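Local structure of beta sliding clamp (Borrelia burgdorferi, 6DJ8) at residues A[342-351]-A[365-375]. The protein probably forms a ring-shaped head-to-tail homodimer around DNA that tethers DNA polymerases and other proteins to it, giving them processivity. Residues are numbered along the deposited sequence; the frame is centred on the assembly and turned at random.
Sequences EVMAINISYF and IQFNSGNVLKL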
loop_
_atom_site.group_PDB
_atom_site.type_symbol
_atom_site.label_atom_id
_atom_site.label_comp_id
_atom_site.label_asym_id
_atom_site.label_seq_id
_atom_site.Cartn_x
_atom_site.Cartn_y
_atom_site.Cartn_z
ATOM N N GLU A 342 -22.448 30.343 15.112
ATOM C CA GLU A 342 -21.909 29.349 16.027
ATOM C C GLU A 342 -20.533 28.914 15.551
ATOM O O GLU A 342 -20.373 28.514 14.396
ATOM C CB GLU A 342 -22.828 28.128 16.130
ATOM C CG GLU A 342 -24.167 28.429 16.804
ATOM C CD GLU A 342 -24.020 28.776 18.273
ATOM O OE1 GLU A 342 -23.273 28.073 18.991
ATOM O OE2 GLU A 342 -24.651 29.755 18.709
ATOM N N VAL A 343 -19.555 28.989 16.447
ATOM C CA VAL A 343 -18.203 28.515 16.198
ATOM C C VAL A 343 -17.953 27.341 17.128
ATOM O O VAL A 343 -18.266 27.412 18.321
ATOM C CB VAL A 343 -17.156 29.620 16.424
ATOM C CG1 VAL A 343 -15.772 29.101 16.058
ATOM C CG2 VAL A 343 -17.503 30.874 15.625
ATOM N N MET A 344 -17.424 26.260 16.570
ATOM C CA MET A 344 -17.156 25.064 17.396
ATOM C C MET A 344 -15.983 24.277 16.825
ATOM O O MET A 344 -15.705 24.387 15.657
ATOM C CB MET A 344 -18.371 24.145 17.393
ATOM C CG MET A 344 -18.662 23.643 16.027
ATOM S SD MET A 344 -19.900 22.396 16.009
ATOM C CE MET A 344 -21.305 23.348 16.560
ATOM N N ALA A 345 -15.327 23.530 17.690
ATOM C CA ALA A 345 -14.244 22.654 17.294
ATOM C C ALA A 345 -14.742 21.217 17.317
ATOM O O ALA A 345 -15.532 20.836 18.193
ATOM C CB ALA A 345 -13.036 22.815 18.224
ATOM N N ILE A 346 -14.266 20.423 16.359
ATOM C CA ILE A 346 -14.679 19.033 16.215
ATOM C C ILE A 346 -13.485 18.223 15.739
ATOM O O ILE A 346 -12.595 18.740 15.061
ATOM C CB ILE A 346 -15.856 18.877 15.236
ATOM C CG1 ILE A 346 -16.452 17.477 15.336
ATOM C CG2 ILE A 346 -15.421 19.154 13.816
ATOM C CD1 ILE A 346 -17.705 17.296 14.512
ATOM N N ASN A 347 -13.453 16.956 16.142
ATOM C CA ASN A 347 -12.439 16.007 15.678
ATOM C C ASN A 347 -12.692 15.682 14.213
ATOM O O ASN A 347 -13.690 15.032 13.874
ATOM C CB ASN A 347 -12.511 14.753 16.544
ATOM C CG ASN A 347 -11.455 13.718 16.178
ATOM O OD1 ASN A 347 -11.279 13.381 15.013
ATOM N ND2 ASN A 347 -10.775 13.191 17.189
ATOM N N ILE A 348 -11.783 16.113 13.338
ATOM C CA ILE A 348 -12.008 15.925 11.907
ATOM C C ILE A 348 -12.036 14.451 11.535
ATOM O O ILE A 348 -12.736 14.061 10.591
ATOM C CB ILE A 348 -10.946 16.673 11.068
ATOM C CG1 ILE A 348 -11.383 16.703 9.601
ATOM C CG2 ILE A 348 -9.590 15.990 11.183
ATOM C CD1 ILE A 348 -10.545 17.656 8.709
ATOM N N SER A 349 -11.299 13.597 12.249
ATOM C CA SER A 349 -11.363 12.178 11.898
ATOM C C SER A 349 -12.755 11.617 12.188
ATOM O O SER A 349 -13.322 10.885 11.368
ATOM C CB SER A 349 -10.286 11.393 12.648
ATOM O OG SER A 349 -8.992 11.750 12.195
ATOM N N TYR A 350 -13.336 11.985 13.332
ATOM C CA TYR A 350 -14.707 11.559 13.640
ATOM C C TYR A 350 -15.676 12.053 12.581
ATOM O O TYR A 350 -16.533 11.303 12.099
ATOM C CB TYR A 350 -15.123 12.081 15.010
ATOM C CG TYR A 350 -14.383 11.505 16.200
ATOM C CD1 TYR A 350 -13.624 10.343 16.089
ATOM C CD2 TYR A 350 -14.467 12.125 17.452
ATOM C CE1 TYR A 350 -12.949 9.825 17.183
ATOM C CE2 TYR A 350 -13.806 11.617 18.549
ATOM C CZ TYR A 350 -13.050 10.459 18.407
ATOM O OH TYR A 350 -12.390 9.945 19.495
ATOM N N PHE A 351 -15.558 13.331 12.219
ATOM C CA PHE A 351 -16.448 13.938 11.235
ATOM C C PHE A 351 -16.357 13.190 9.913
ATOM O O PHE A 351 -17.367 12.738 9.360
ATOM C CB PHE A 351 -16.057 15.420 11.070
ATOM C CG PHE A 351 -17.125 16.311 10.472
ATOM C CD1 PHE A 351 -18.435 15.876 10.302
ATOM C CD2 PHE A 351 -16.802 17.609 10.090
ATOM C CE1 PHE A 351 -19.404 16.725 9.753
ATOM C CE2 PHE A 351 -17.776 18.479 9.550
ATOM C CZ PHE A 351 -19.067 18.035 9.370
ATOM N N ILE A 365 -26.985 18.421 9.611
ATOM C CA ILE A 365 -26.100 18.636 10.752
ATOM C C ILE A 365 -26.809 19.629 11.662
ATOM O O ILE A 365 -27.042 20.784 11.271
ATOM C CB ILE A 365 -24.723 19.158 10.342
ATOM C CG1 ILE A 365 -24.045 18.171 9.386
ATOM C CG2 ILE A 365 -23.875 19.396 11.588
ATOM C CD1 ILE A 365 -22.832 18.742 8.672
ATOM N N GLN A 366 -27.173 19.180 12.860
ATOM C CA GLN A 366 -27.971 19.971 13.783
ATOM C C GLN A 366 -27.318 19.930 15.156
ATOM O O GLN A 366 -26.646 18.956 15.511
ATOM C CB GLN A 366 -29.390 19.430 13.857
ATOM C CG GLN A 366 -30.016 19.245 12.492
ATOM C CD GLN A 366 -31.347 18.539 12.551
ATOM O OE1 GLN A 366 -31.779 18.093 13.612
ATOM N NE2 GLN A 366 -32.017 18.448 11.412
ATOM N N PHE A 367 -27.526 20.988 15.932
ATOM C CA PHE A 367 -26.916 21.077 17.251
ATOM C C PHE A 367 -27.569 22.199 18.042
ATOM O O PHE A 367 -28.085 23.165 17.478
ATOM C CB PHE A 367 -25.414 21.349 17.181
ATOM C CG PHE A 367 -25.064 22.618 16.477
ATOM C CD1 PHE A 367 -24.978 22.667 15.093
ATOM C CD2 PHE A 367 -24.827 23.780 17.205
ATOM C CE1 PHE A 367 -24.644 23.862 14.444
ATOM C CE2 PHE A 367 -24.494 24.970 16.567
ATOM C CZ PHE A 367 -24.409 25.014 15.188
ATOM N N ASN A 368 -27.522 22.054 19.357
ATOM C CA ASN A 368 -27.725 23.163 20.271
ATOM C C ASN A 368 -26.363 23.734 20.634
ATOM O O ASN A 368 -25.380 22.992 20.729
ATOM C CB ASN A 368 -28.473 22.705 21.517
ATOM C CG ASN A 368 -29.928 22.416 21.235
ATOM O OD1 ASN A 368 -30.604 23.204 20.569
ATOM N ND2 ASN A 368 -30.419 21.289 21.731
ATOM N N SER A 369 -26.306 25.057 20.787
ATOM C CA SER A 369 -25.044 25.748 21.030
ATOM C C SER A 369 -24.255 25.065 22.141
ATOM O O SER A 369 -24.791 24.773 23.214
ATOM C CB SER A 369 -25.315 27.213 21.383
ATOM O OG SER A 369 -24.107 27.944 21.502
ATOM N N GLY A 370 -22.993 24.776 21.861
ATOM C CA GLY A 370 -22.121 24.142 22.856
ATOM C C GLY A 370 -22.575 22.750 23.194
ATOM O O GLY A 370 -22.153 22.244 24.223
ATOM N N ASN A 371 -23.419 22.155 22.363
ATOM C CA ASN A 371 -23.824 20.767 22.676
ATOM C C ASN A 371 -23.473 19.807 21.538
ATOM O O ASN A 371 -22.926 20.250 20.539
ATOM C CB ASN A 371 -25.253 20.667 23.182
ATOM C CG ASN A 371 -25.239 20.196 24.613
ATOM O OD1 ASN A 371 -25.141 19.000 24.870
ATOM N ND2 ASN A 371 -25.234 21.136 25.543
ATOM N N VAL A 372 -23.851 18.543 21.704
ATOM C CA VAL A 372 -23.572 17.476 20.763
ATOM C C VAL A 372 -24.042 17.857 19.365
ATOM O O VAL A 372 -25.132 18.404 19.175
ATOM C CB VAL A 372 -24.245 16.184 21.260
ATOM C CG1 VAL A 372 -25.755 16.348 21.279
ATOM C CG2 VAL A 372 -23.871 15.039 20.415
ATOM N N LEU A 373 -23.210 17.537 18.384
ATOM C CA LEU A 373 -23.554 17.655 16.977
ATOM C C LEU A 373 -24.259 16.379 16.532
ATOM O O LEU A 373 -23.782 15.271 16.807
ATOM C CB LEU A 373 -22.284 17.879 16.153
ATOM C CG LEU A 373 -22.365 18.632 14.839
ATOM C CD1 LEU A 373 -22.710 20.064 15.128
ATOM C CD2 LEU A 373 -21.042 18.542 14.098
ATOM N N LYS A 374 -25.386 16.529 15.850
ATOM C CA LYS A 374 -26.153 15.389 15.368
ATOM C C LYS A 374 -26.109 15.342 13.852
ATOM O O LYS A 374 -26.401 16.342 13.184
ATOM C CB LYS A 374 -27.604 15.446 15.842
ATOM C CG LYS A 374 -28.474 14.346 15.241
ATOM C CD LYS A 374 -29.816 14.254 15.982
ATOM C CE LYS A 374 -30.884 15.113 15.320
ATOM N NZ LYS A 374 -31.068 14.788 13.880
ATOM N N LEU A 375 -25.724 14.188 13.321
ATOM C CA LEU A 375 -25.676 13.944 11.888
ATOM C C LEU A 375 -26.739 12.939 11.504
ATOM O O LEU A 375 -26.844 11.882 12.131
ATOM C CB LEU A 375 -24.309 13.398 11.460
ATOM C CG LEU A 375 -23.111 14.313 11.262
ATOM C CD1 LEU A 375 -22.948 15.259 12.411
ATOM C CD2 LEU A 375 -21.806 13.442 11.044
#
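Met344 sets its methyl CE over the face of the Phe367 ring, 3.5 Å from the centroid and 11° off the ring normal, a CH-pi contact. A chi1 of 63° puts CG between backbone N and carbonyl carbon, and the bend at chi3 (65°) turns CE onto the ring. SD sits higher above the same face, a more distant Met-aromatic contact, and also touches Leu373 CD1 at 3.8 Å. Glu342 meets that ring at its edge, with CG 3.5 Å from Phe367 CE2 and near the ring plane. Its chain then bends at the second torsion and carries the carboxylate to the turn, where Ser369 OG donates to Glu342 OE1 over 2.6 Å on the syn side, somewhat out of the carboxylate plane. Farther along, Ile346 CD1 packs 3.6 Å from Leu373 CD2. Phe351, at the start of the helix, offers its ring edge to Ile365 CD1, 3.9 Å from Phe351 CZ; Leu287 and Leu291 of helix 284-294 also touch the Phe351 side chain. Strand 342-347 and the hairpin of strands 362-367 and 373-376 belong to different antiparallel sheets: this is the apolar sheet-to-sheet core of the C-terminal domain of a DNA-encircling processivity ring.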